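Local structure of designed Anbu Protein (Synthetic construct, 5LOY) at residues G11-S16 / E167-C172; Y2-R7 / P154-V159; V43-T48 / D192-E197; R207-D210 / Y215-M218. The protein is a consensus-designed ancestral beta subunit of the proteasome family, probably an N-terminal nucleophile hydrolase of the protein-degradation type, that assembles helically. All blocks are in the same frame, centred on the assembly; numbering follows the deposited sequence.

Interaction 1: residues G11-S16 / E167-C172; sequences GLVFAS and EDAAKC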
# COMPACT_ATOMS: atom_id res chain seq x y z
N GLY A 11 -3.53 24.68 9.77
CA GLY A 11 -4.92 24.28 9.48
C GLY A 11 -5.16 22.80 9.19
O GLY A 11 -4.52 21.94 9.76
N LEU A 12 -6.14 22.49 8.33
CA LEU A 12 -6.53 21.12 8.00
C LEU A 12 -6.73 20.95 6.50
O LEU A 12 -7.16 21.88 5.81
CB LEU A 12 -7.86 20.76 8.67
CG LEU A 12 -7.99 20.85 10.18
CD1 LEU A 12 -9.45 20.93 10.60
CD2 LEU A 12 -7.34 19.65 10.85
N VAL A 13 -6.47 19.74 6.02
CA VAL A 13 -6.72 19.38 4.63
C VAL A 13 -7.47 18.04 4.57
O VAL A 13 -7.08 17.08 5.24
CB VAL A 13 -5.40 19.21 3.88
CG1 VAL A 13 -5.66 18.74 2.46
CG2 VAL A 13 -4.62 20.50 3.88
N PHE A 14 -8.54 17.98 3.79
CA PHE A 14 -9.33 16.76 3.64
C PHE A 14 -9.49 16.43 2.18
O PHE A 14 -9.74 17.31 1.36
CB PHE A 14 -10.74 16.95 4.19
CG PHE A 14 -10.79 17.36 5.63
CD1 PHE A 14 -10.80 16.42 6.62
CD2 PHE A 14 -10.88 18.70 5.99
CE1 PHE A 14 -10.87 16.79 7.95
CE2 PHE A 14 -10.96 19.08 7.32
CZ PHE A 14 -10.96 18.12 8.30
N ALA A 15 -9.39 15.14 1.85
CA ALA A 15 -9.64 14.70 0.49
C ALA A 15 -10.31 13.35 0.45
O ALA A 15 -10.03 12.49 1.28
CB ALA A 15 -8.32 14.65 -0.27
N SER A 16 -11.17 13.14 -0.53
CA SER A 16 -11.85 11.86 -0.67
C SER A 16 -12.20 11.60 -2.11
O SER A 16 -12.46 12.53 -2.84
CB SER A 16 -13.14 11.84 0.16
OG SER A 16 -14.01 12.87 -0.26
N GLU A 167 -0.57 24.44 1.27
CA GLU A 167 -0.35 24.17 -0.15
C GLU A 167 0.35 22.80 -0.35
O GLU A 167 -0.13 21.97 -1.12
CB GLU A 167 0.48 25.27 -0.82
CG GLU A 167 -0.05 26.70 -0.64
CD GLU A 167 0.51 27.40 0.62
OE1 GLU A 167 1.63 27.96 0.54
OE2 GLU A 167 -0.16 27.37 1.68
N ASP A 168 1.44 22.57 0.36
CA ASP A 168 2.16 21.31 0.21
C ASP A 168 1.36 20.10 0.67
O ASP A 168 1.46 19.03 0.08
CB ASP A 168 3.52 21.33 0.94
CG ASP A 168 4.55 22.18 0.23
OD1 ASP A 168 4.35 22.52 -0.96
OD2 ASP A 168 5.58 22.52 0.86
N ALA A 169 0.59 20.25 1.75
CA ALA A 169 -0.22 19.14 2.25
C ALA A 169 -1.29 18.75 1.25
O ALA A 169 -1.55 17.56 1.06
CB ALA A 169 -0.86 19.48 3.58
N ALA A 170 -1.87 19.75 0.58
CA ALA A 170 -2.82 19.45 -0.50
C ALA A 170 -2.15 18.75 -1.69
O ALA A 170 -2.69 17.75 -2.21
CB ALA A 170 -3.53 20.69 -0.95
N LYS A 171 -0.98 19.23 -2.11
CA LYS A 171 -0.20 18.51 -3.15
C LYS A 171 0.04 17.06 -2.76
O LYS A 171 -0.12 16.14 -3.55
CB LYS A 171 1.16 19.12 -3.34
CG LYS A 171 1.31 20.08 -4.47
CD LYS A 171 2.80 20.21 -4.76
CE LYS A 171 3.41 21.45 -4.17
NZ LYS A 171 4.90 21.44 -4.37
N CYS A 172 0.48 16.88 -1.52
CA CYS A 172 0.82 15.56 -1.04
C CYS A 172 -0.39 14.65 -1.03
O CYS A 172 -0.33 13.52 -1.47
CB CYS A 172 1.40 15.69 0.34
SG CYS A 172 2.11 14.17 0.95
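Val13, midway along strand 11-16, lies across from Ala170 of helix 167-172 with their CA atoms 6.4 Å apart, a short distance, consistent with the alanines on the helix. The strand runs in the middle of a sheet, pairing through its backbone with Ile6 and Val4 on one edge and with Tyr196, Leu194 and Asp192 on the other, so the helix meets its face and not an edge. Val13 points its side chain at the helix, while Leu12 and Phe14 serve the opposite face of the sheet.

Both methyls of Val13 are used. With CG1 anti to the backbone N (chi1 176°), the two branches spread over two successive residues of the helix. CG2 reaches the methyl of Ala169, CB, at 3.9 Å. CG1 comes 4.2 Å from the CA of Ala170 and so rests against the helix backbone itself, with the Ala170 CB a little farther off at 4.5 Å. Valine suits the strand because its branched CB fills width without length, and the two alanines let the helix settle close to the sheet.

On another flank of the helix, Lys171 hydrogen-bonds through NZ to the carbonyl oxygens of Phe231 and Leu234 of the second subunit and makes a cation-pi contact with that Phe231. Its pairing with Asp168 is long. Alanines thus face the sheet, while Lys171 reaches the second subunit. Between strand and helix the contact is van der Waals, and its stability should come from complementary shape and the burial of methyl groups.

Interaction 2: residues Y2-R7 / P154-V159; sequences YCVGIR and PILDRV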
# COMPACT_ATOMS: atom_id res chain seq x y z
N TYR A 2 -11.09 5.93 -0.88
CA TYR A 2 -9.93 6.34 -0.16
C TYR A 2 -10.20 7.76 0.35
O TYR A 2 -10.59 8.64 -0.44
CB TYR A 2 -8.72 6.31 -1.08
CG TYR A 2 -7.42 6.87 -0.51
CD1 TYR A 2 -7.06 6.62 0.80
CD2 TYR A 2 -6.56 7.61 -1.30
CE1 TYR A 2 -5.87 7.12 1.32
CE2 TYR A 2 -5.36 8.11 -0.80
CZ TYR A 2 -5.02 7.85 0.51
OH TYR A 2 -3.86 8.34 1.03
N CYS A 3 -10.01 7.98 1.66
CA CYS A 3 -10.19 9.31 2.24
C CYS A 3 -9.06 9.62 3.17
O CYS A 3 -8.55 8.72 3.86
CB CYS A 3 -11.50 9.39 3.02
SG CYS A 3 -12.97 8.86 2.11
N VAL A 4 -8.66 10.88 3.19
CA VAL A 4 -7.54 11.34 3.97
C VAL A 4 -7.86 12.62 4.71
O VAL A 4 -8.47 13.53 4.15
CB VAL A 4 -6.34 11.67 3.06
CG1 VAL A 4 -5.10 11.98 3.87
CG2 VAL A 4 -6.03 10.50 2.17
N GLY A 5 -7.40 12.71 5.96
CA GLY A 5 -7.48 13.94 6.73
C GLY A 5 -6.11 14.24 7.27
O GLY A 5 -5.40 13.32 7.74
N ILE A 6 -5.73 15.52 7.21
CA ILE A 6 -4.37 15.95 7.61
C ILE A 6 -4.46 17.15 8.50
O ILE A 6 -5.20 18.06 8.23
CB ILE A 6 -3.51 16.35 6.40
CG1 ILE A 6 -3.46 15.23 5.39
CG2 ILE A 6 -2.08 16.64 6.83
CD1 ILE A 6 -2.73 15.62 4.13
N ARG A 7 -3.67 17.16 9.55
CA ARG A 7 -3.67 18.24 10.52
C ARG A 7 -2.31 18.95 10.65
O ARG A 7 -1.30 18.31 10.92
CB ARG A 7 -4.07 17.68 11.86
CG ARG A 7 -4.36 18.75 12.88
CD ARG A 7 -4.02 18.25 14.25
NE ARG A 7 -4.51 19.15 15.28
CZ ARG A 7 -4.04 19.18 16.53
NH1 ARG A 7 -3.06 18.34 16.92
NH2 ARG A 7 -4.54 20.05 17.40
N PRO A 154 2.96 5.87 1.95
CA PRO A 154 4.38 6.21 1.96
C PRO A 154 4.71 7.66 1.67
O PRO A 154 5.52 8.25 2.34
CB PRO A 154 4.95 5.30 0.88
CG PRO A 154 4.07 4.09 0.96
CD PRO A 154 2.70 4.65 1.17
N ILE A 155 4.03 8.26 0.70
CA ILE A 155 4.30 9.66 0.39
C ILE A 155 3.89 10.59 1.53
O ILE A 155 4.56 11.57 1.80
CB ILE A 155 3.68 10.08 -0.98
CG1 ILE A 155 4.19 11.46 -1.39
CG2 ILE A 155 2.17 10.08 -0.94
CD1 ILE A 155 5.68 11.47 -1.65
N LEU A 156 2.77 10.28 2.18
CA LEU A 156 2.32 11.06 3.34
C LEU A 156 3.31 10.92 4.48
O LEU A 156 3.62 11.90 5.15
CB LEU A 156 0.92 10.61 3.80
CG LEU A 156 -0.17 10.92 2.79
CD1 LEU A 156 -1.42 10.07 2.97
CD2 LEU A 156 -0.54 12.39 2.85
N ASP A 157 3.83 9.72 4.73
CA ASP A 157 4.87 9.57 5.76
C ASP A 157 6.14 10.37 5.43
O ASP A 157 6.78 10.89 6.31
CB ASP A 157 5.26 8.09 5.98
CG ASP A 157 4.25 7.31 6.85
OD1 ASP A 157 3.56 7.93 7.70
OD2 ASP A 157 4.15 6.06 6.67
N ARG A 158 6.51 10.45 4.16
CA ARG A 158 7.75 11.14 3.78
C ARG A 158 7.65 12.63 3.95
O ARG A 158 8.61 13.25 4.34
CB ARG A 158 8.13 10.85 2.32
CG ARG A 158 8.73 9.47 2.07
CD ARG A 158 8.99 9.24 0.57
NE ARG A 158 9.31 7.85 0.25
CZ ARG A 158 10.52 7.31 0.35
NH1 ARG A 158 11.56 8.03 0.79
NH2 ARG A 158 10.69 6.03 0.00
N VAL A 159 6.48 13.20 3.67
CA VAL A 159 6.34 14.65 3.55
C VAL A 159 5.69 15.36 4.76
O VAL A 159 6.17 16.40 5.19
CB VAL A 159 5.56 14.99 2.26
CG1 VAL A 159 5.30 16.47 2.16
CG2 VAL A 159 6.34 14.53 1.05
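Leu156 is the single residue of helix 154-159 that meets strand 2-7, and it divides its two methyls among three strand side chains, Tyr2, Val4 and Ile6, all on one face of the sheet. CD1 comes 3.6 Å from the OH of Tyr2, the two side chains approaching from opposite directions, and the same methyl lies 4.2 Å from Val4 CG1. CD2 meets the end of Ile6, whose CD1 is 4.1 Å away. A leucine suits this place, since its forked end can serve partners on both sides of a central valine.

With CG anti to the backbone N (chi1 174°), the Tyr2 ring extends toward the helices. Its hydroxyl, though touching a methyl, is held by Ser176 OG and Gln145 NE2, and its ring meets that of Phe177. Cys172 and Ser176 of helix 166-183 and Phe143 of the adjoining strand also pack against Leu156. Farther out, Arg158 makes a salt bridge to Asp178 of the second subunit.

The segment axes run nearly parallel, 7° apart and 12.0 Å at closest approach. Helices laid along a sheet in this way form an outer layer of the four-layer alpha-beta-beta-alpha sandwich of N-terminal nucleophile hydrolases.

Interaction 3: residues V43-T48 / D192-E197; sequences VIVLLT and DLLVYE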
# COMPACT_ATOMS: atom_id res chain seq x y z
N VAL A 43 -16.60 24.99 11.74
CA VAL A 43 -16.59 24.17 10.55
C VAL A 43 -16.27 22.74 10.95
O VAL A 43 -15.26 22.50 11.61
CB VAL A 43 -15.51 24.62 9.56
CG1 VAL A 43 -15.48 23.72 8.34
CG2 VAL A 43 -15.74 26.05 9.13
N ILE A 44 -17.11 21.80 10.55
CA ILE A 44 -16.89 20.37 10.81
C ILE A 44 -17.00 19.57 9.52
O ILE A 44 -17.96 19.74 8.78
CB ILE A 44 -17.92 19.86 11.81
CG1 ILE A 44 -17.64 20.50 13.16
CG2 ILE A 44 -17.83 18.34 11.93
CD1 ILE A 44 -18.74 20.24 14.16
N VAL A 45 -16.02 18.71 9.26
CA VAL A 45 -15.99 17.94 8.03
C VAL A 45 -15.95 16.46 8.36
O VAL A 45 -15.14 16.05 9.19
CB VAL A 45 -14.74 18.23 7.21
CG1 VAL A 45 -14.78 17.47 5.90
CG2 VAL A 45 -14.61 19.72 6.96
N LEU A 46 -16.82 15.69 7.71
CA LEU A 46 -16.94 14.25 7.93
C LEU A 46 -16.68 13.46 6.63
O LEU A 46 -17.31 13.73 5.61
CB LEU A 46 -18.34 13.94 8.47
CG LEU A 46 -18.72 12.48 8.72
CD1 LEU A 46 -17.91 11.88 9.87
CD2 LEU A 46 -20.20 12.37 9.04
N LEU A 47 -15.74 12.53 6.66
CA LEU A 47 -15.45 11.67 5.53
C LEU A 47 -15.87 10.25 5.90
O LEU A 47 -15.60 9.80 7.02
CB LEU A 47 -13.96 11.69 5.17
CG LEU A 47 -13.26 13.05 5.08
CD1 LEU A 47 -11.78 12.87 4.80
CD2 LEU A 47 -13.88 13.95 4.02
N THR A 48 -16.46 9.56 4.92
CA THR A 48 -17.00 8.23 5.11
C THR A 48 -16.30 7.10 4.32
O THR A 48 -15.77 7.32 3.23
CB THR A 48 -18.49 8.20 4.71
OG1 THR A 48 -18.62 8.37 3.30
CG2 THR A 48 -19.23 9.30 5.41
N ASP A 192 -13.07 15.01 -4.02
CA ASP A 192 -13.40 16.23 -3.31
C ASP A 192 -12.17 16.63 -2.49
O ASP A 192 -11.47 15.78 -1.94
CB ASP A 192 -14.64 16.03 -2.43
CG ASP A 192 -15.93 15.87 -3.26
OD1 ASP A 192 -16.45 16.90 -3.75
OD2 ASP A 192 -16.40 14.71 -3.46
N LEU A 193 -11.89 17.93 -2.49
CA LEU A 193 -10.76 18.49 -1.78
C LEU A 193 -11.20 19.72 -0.99
O LEU A 193 -11.85 20.62 -1.54
CB LEU A 193 -9.68 18.91 -2.77
CG LEU A 193 -8.48 19.64 -2.15
CD1 LEU A 193 -7.66 18.68 -1.29
CD2 LEU A 193 -7.61 20.27 -3.22
N LEU A 194 -10.84 19.77 0.30
CA LEU A 194 -11.17 20.91 1.15
C LEU A 194 -9.96 21.32 1.97
O LEU A 194 -9.33 20.48 2.61
CB LEU A 194 -12.34 20.56 2.05
CG LEU A 194 -12.99 21.70 2.82
CD1 LEU A 194 -14.42 21.31 3.20
CD2 LEU A 194 -12.21 22.10 4.06
N VAL A 195 -9.65 22.60 1.93
CA VAL A 195 -8.50 23.16 2.64
C VAL A 195 -8.98 24.24 3.59
O VAL A 195 -9.61 25.20 3.16
CB VAL A 195 -7.47 23.79 1.66
CG1 VAL A 195 -6.35 24.50 2.43
CG2 VAL A 195 -6.89 22.74 0.76
N TYR A 196 -8.70 24.07 4.88
CA TYR A 196 -9.26 24.92 5.95
C TYR A 196 -8.14 25.67 6.65
O TYR A 196 -7.21 25.04 7.16
CB TYR A 196 -10.05 24.05 6.99
CG TYR A 196 -10.48 24.86 8.20
CD1 TYR A 196 -11.58 25.72 8.12
CD2 TYR A 196 -9.76 24.83 9.37
CE1 TYR A 196 -11.94 26.49 9.19
CE2 TYR A 196 -10.12 25.62 10.46
CZ TYR A 196 -11.21 26.45 10.36
OH TYR A 196 -11.59 27.25 11.42
N GLU A 197 -8.22 27.00 6.70
CA GLU A 197 -7.24 27.81 7.41
C GLU A 197 -7.56 27.99 8.90
O GLU A 197 -8.66 28.42 9.27
CB GLU A 197 -7.14 29.22 6.81
CG GLU A 197 -6.42 29.33 5.47
CD GLU A 197 -6.33 30.78 4.97
OE1 GLU A 197 -6.65 31.74 5.72
OE2 GLU A 197 -5.96 30.97 3.80
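Val43 and Tyr196 make the closer of two side-chain meetings between strands 43-48 and 192-197. The CG2 methyl of Val43 lies 3.8 Å from CE1 of the tyrosine ring, approaching it obliquely, and Val43 CB is 4.0 Å from Tyr196 CE1. With CG of Tyr196 anti to the backbone N (chi1 172°), the ring extends across the gap. Its hydroxyl continues beyond the valine to Gln117 OE1 and the backbone N of Leu201, so a large residue can lie in an apolar interior with its polar end satisfied.

Two residues along, Val45 CG2 and Leu194 CD1 are 4.1 Å apart, their side chains sliding past each other. The strands belong to different sheets and are not hydrogen-bonded partners: the CA atoms of Val45 and Leu194 are 8.9 Å apart. This is the face-to-face sheet packing at the heart of the proteasome-subunit sandwich, where branched and long aliphatic residues fill the space between layers.

Toward Leu47 and Asp192 direct contact lapses. There Phe14 of strand 11-21, next to 191-197 in its sheet, packs against Val45, Leu47 and Leu194, and Asp192 turns to a salt bridge with Arg31. At the opposite end, past Tyr196, Glu197 is exposed to solvent.

Interaction 4: residues R207-D210 / Y215-M218; sequences RRID and YFRM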
# COMPACT_ATOMS: atom_id res chain seq x y z
N ARG A 207 -13.30 22.24 -3.54
CA ARG A 207 -13.74 21.92 -4.89
C ARG A 207 -13.74 20.44 -5.23
O ARG A 207 -13.24 19.60 -4.49
CB ARG A 207 -12.95 22.71 -5.93
CG ARG A 207 -11.52 22.27 -6.14
CD ARG A 207 -10.83 23.27 -7.08
NE ARG A 207 -9.53 22.77 -7.55
CZ ARG A 207 -9.31 22.15 -8.71
NH1 ARG A 207 -10.29 21.94 -9.58
NH2 ARG A 207 -8.08 21.75 -9.00
N ARG A 208 -14.35 20.17 -6.38
CA ARG A 208 -14.44 18.87 -6.98
C ARG A 208 -13.44 18.79 -8.16
O ARG A 208 -13.35 19.69 -8.98
CB ARG A 208 -15.90 18.66 -7.42
CG ARG A 208 -16.18 17.40 -8.23
CD ARG A 208 -17.62 16.89 -8.07
NE ARG A 208 -17.74 15.95 -6.95
CZ ARG A 208 -18.69 15.02 -6.83
NH1 ARG A 208 -19.64 14.94 -7.75
NH2 ARG A 208 -18.71 14.19 -5.79
N ILE A 209 -12.65 17.73 -8.18
CA ILE A 209 -11.64 17.51 -9.20
C ILE A 209 -12.05 16.32 -10.06
O ILE A 209 -12.06 15.19 -9.59
CB ILE A 209 -10.30 17.19 -8.51
CG1 ILE A 209 -9.79 18.43 -7.78
CG2 ILE A 209 -9.25 16.75 -9.52
CD1 ILE A 209 -8.63 18.16 -6.85
N ASP A 210 -12.37 16.57 -11.32
CA ASP A 210 -12.79 15.50 -12.23
C ASP A 210 -11.70 15.10 -13.24
O ASP A 210 -10.61 15.67 -13.26
CB ASP A 210 -14.11 15.85 -12.93
CG ASP A 210 -13.99 17.03 -13.90
OD1 ASP A 210 -12.87 17.35 -14.36
OD2 ASP A 210 -15.04 17.63 -14.24
N TYR A 215 -5.37 21.29 -13.60
CA TYR A 215 -4.34 21.27 -12.59
C TYR A 215 -3.94 19.83 -12.23
O TYR A 215 -2.73 19.51 -12.20
CB TYR A 215 -4.75 22.01 -11.32
CG TYR A 215 -3.72 21.86 -10.21
CD1 TYR A 215 -2.48 22.49 -10.29
CD2 TYR A 215 -3.97 21.08 -9.11
CE1 TYR A 215 -1.54 22.35 -9.29
CE2 TYR A 215 -3.05 20.94 -8.09
CZ TYR A 215 -1.84 21.56 -8.18
OH TYR A 215 -0.92 21.38 -7.15
N PHE A 216 -4.93 18.96 -11.98
CA PHE A 216 -4.61 17.60 -11.55
C PHE A 216 -3.89 16.85 -12.67
O PHE A 216 -2.98 16.08 -12.39
CB PHE A 216 -5.85 16.86 -11.05
CG PHE A 216 -5.54 15.55 -10.31
CD1 PHE A 216 -4.55 15.47 -9.35
CD2 PHE A 216 -6.28 14.42 -10.58
CE1 PHE A 216 -4.30 14.27 -8.67
CE2 PHE A 216 -6.03 13.23 -9.92
CZ PHE A 216 -5.03 13.14 -8.97
N ARG A 217 -4.24 17.11 -13.92
CA ARG A 217 -3.49 16.57 -15.06
C ARG A 217 -2.05 17.04 -15.10
O ARG A 217 -1.17 16.23 -15.33
CB ARG A 217 -4.11 16.97 -16.38
CG ARG A 217 -5.19 16.03 -16.86
CD ARG A 217 -5.50 16.30 -18.34
NE ARG A 217 -6.72 15.59 -18.69
CZ ARG A 217 -7.43 15.81 -19.79
NH1 ARG A 217 -7.05 16.73 -20.68
NH2 ARG A 217 -8.53 15.10 -20.00
N MET A 218 -1.82 18.33 -14.89
CA MET A 218 -0.48 18.87 -14.85
C MET A 218 0.32 18.23 -13.73
O MET A 218 1.48 17.90 -13.91
CB MET A 218 -0.47 20.38 -14.66
CG MET A 218 0.63 21.09 -15.43
SD MET A 218 0.60 22.91 -15.39
CE MET A 218 -0.14 23.41 -13.82
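Arg207 leaves its strand with CG between the backbone N and the carbonyl carbon (chi1 72°) and then runs extended to NE, a course that carries its guanidinium to Tyr215 at the start of the helix. On the helix, Phe216 holds CG anti to the backbone N (chi1 -168°), which turns its ring to the CG2 methyl of Ile209. The NH2 of Arg207 comes 4.1 Å from Tyr215 CB and 4.2 Å from its CD2, with the guanidinium and ring planes 64° apart, so the two groups do not stack.

Beside this pair Ile209 works in two directions. Its CG2 methyl lies 3.7 Å from Phe216 CB and 3.9 Å from CD2 of the ring, while its CG1 sits 3.8 Å above the centre of the Arg207 guanidinium. Isoleucine suits the spot, one branch meeting the aromatic residue and the other covering a flat cation. Phe216 continues inward to Leu174 and Met181 of helix 166-183.

Asp213, in the short turn, binds Arg207 NH2 as a salt bridge and also accepts the N-H of Phe216 through the same OD2. Tyr215 OH is hydrogen-bonded to the carbonyl O of Pro235 of the second subunit. The charge of Arg207 is therefore probably balanced by Asp213, and what joins strand to helix directly is hydrophobic and van der Waals contact.

In the fold
All four contacts reach the same sheet, interactions 1 and 2 on its helix-covered face and interaction 3 on the face turned to the other sheet. Interactions 1 and 2, with centres about 8 Å apart, are stitched together by backbone bonds such as Ala15 O to Val4 N at 2.8 Å. Interaction 3 joins the six-stranded sheet to the second sheet, where Phe14 CE2 meets Val45 CG2 at 3.7 Å. Interaction 4 lies at the sheet's edge within this chain, its centre about 17 Å from that of interaction 3, to which Leu193 N and Arg207 O connect it at 2.9 Å. In proteasome-type subunits the nucleophile is the chain's N-terminal residue, which here would immediately precede strand 2-7.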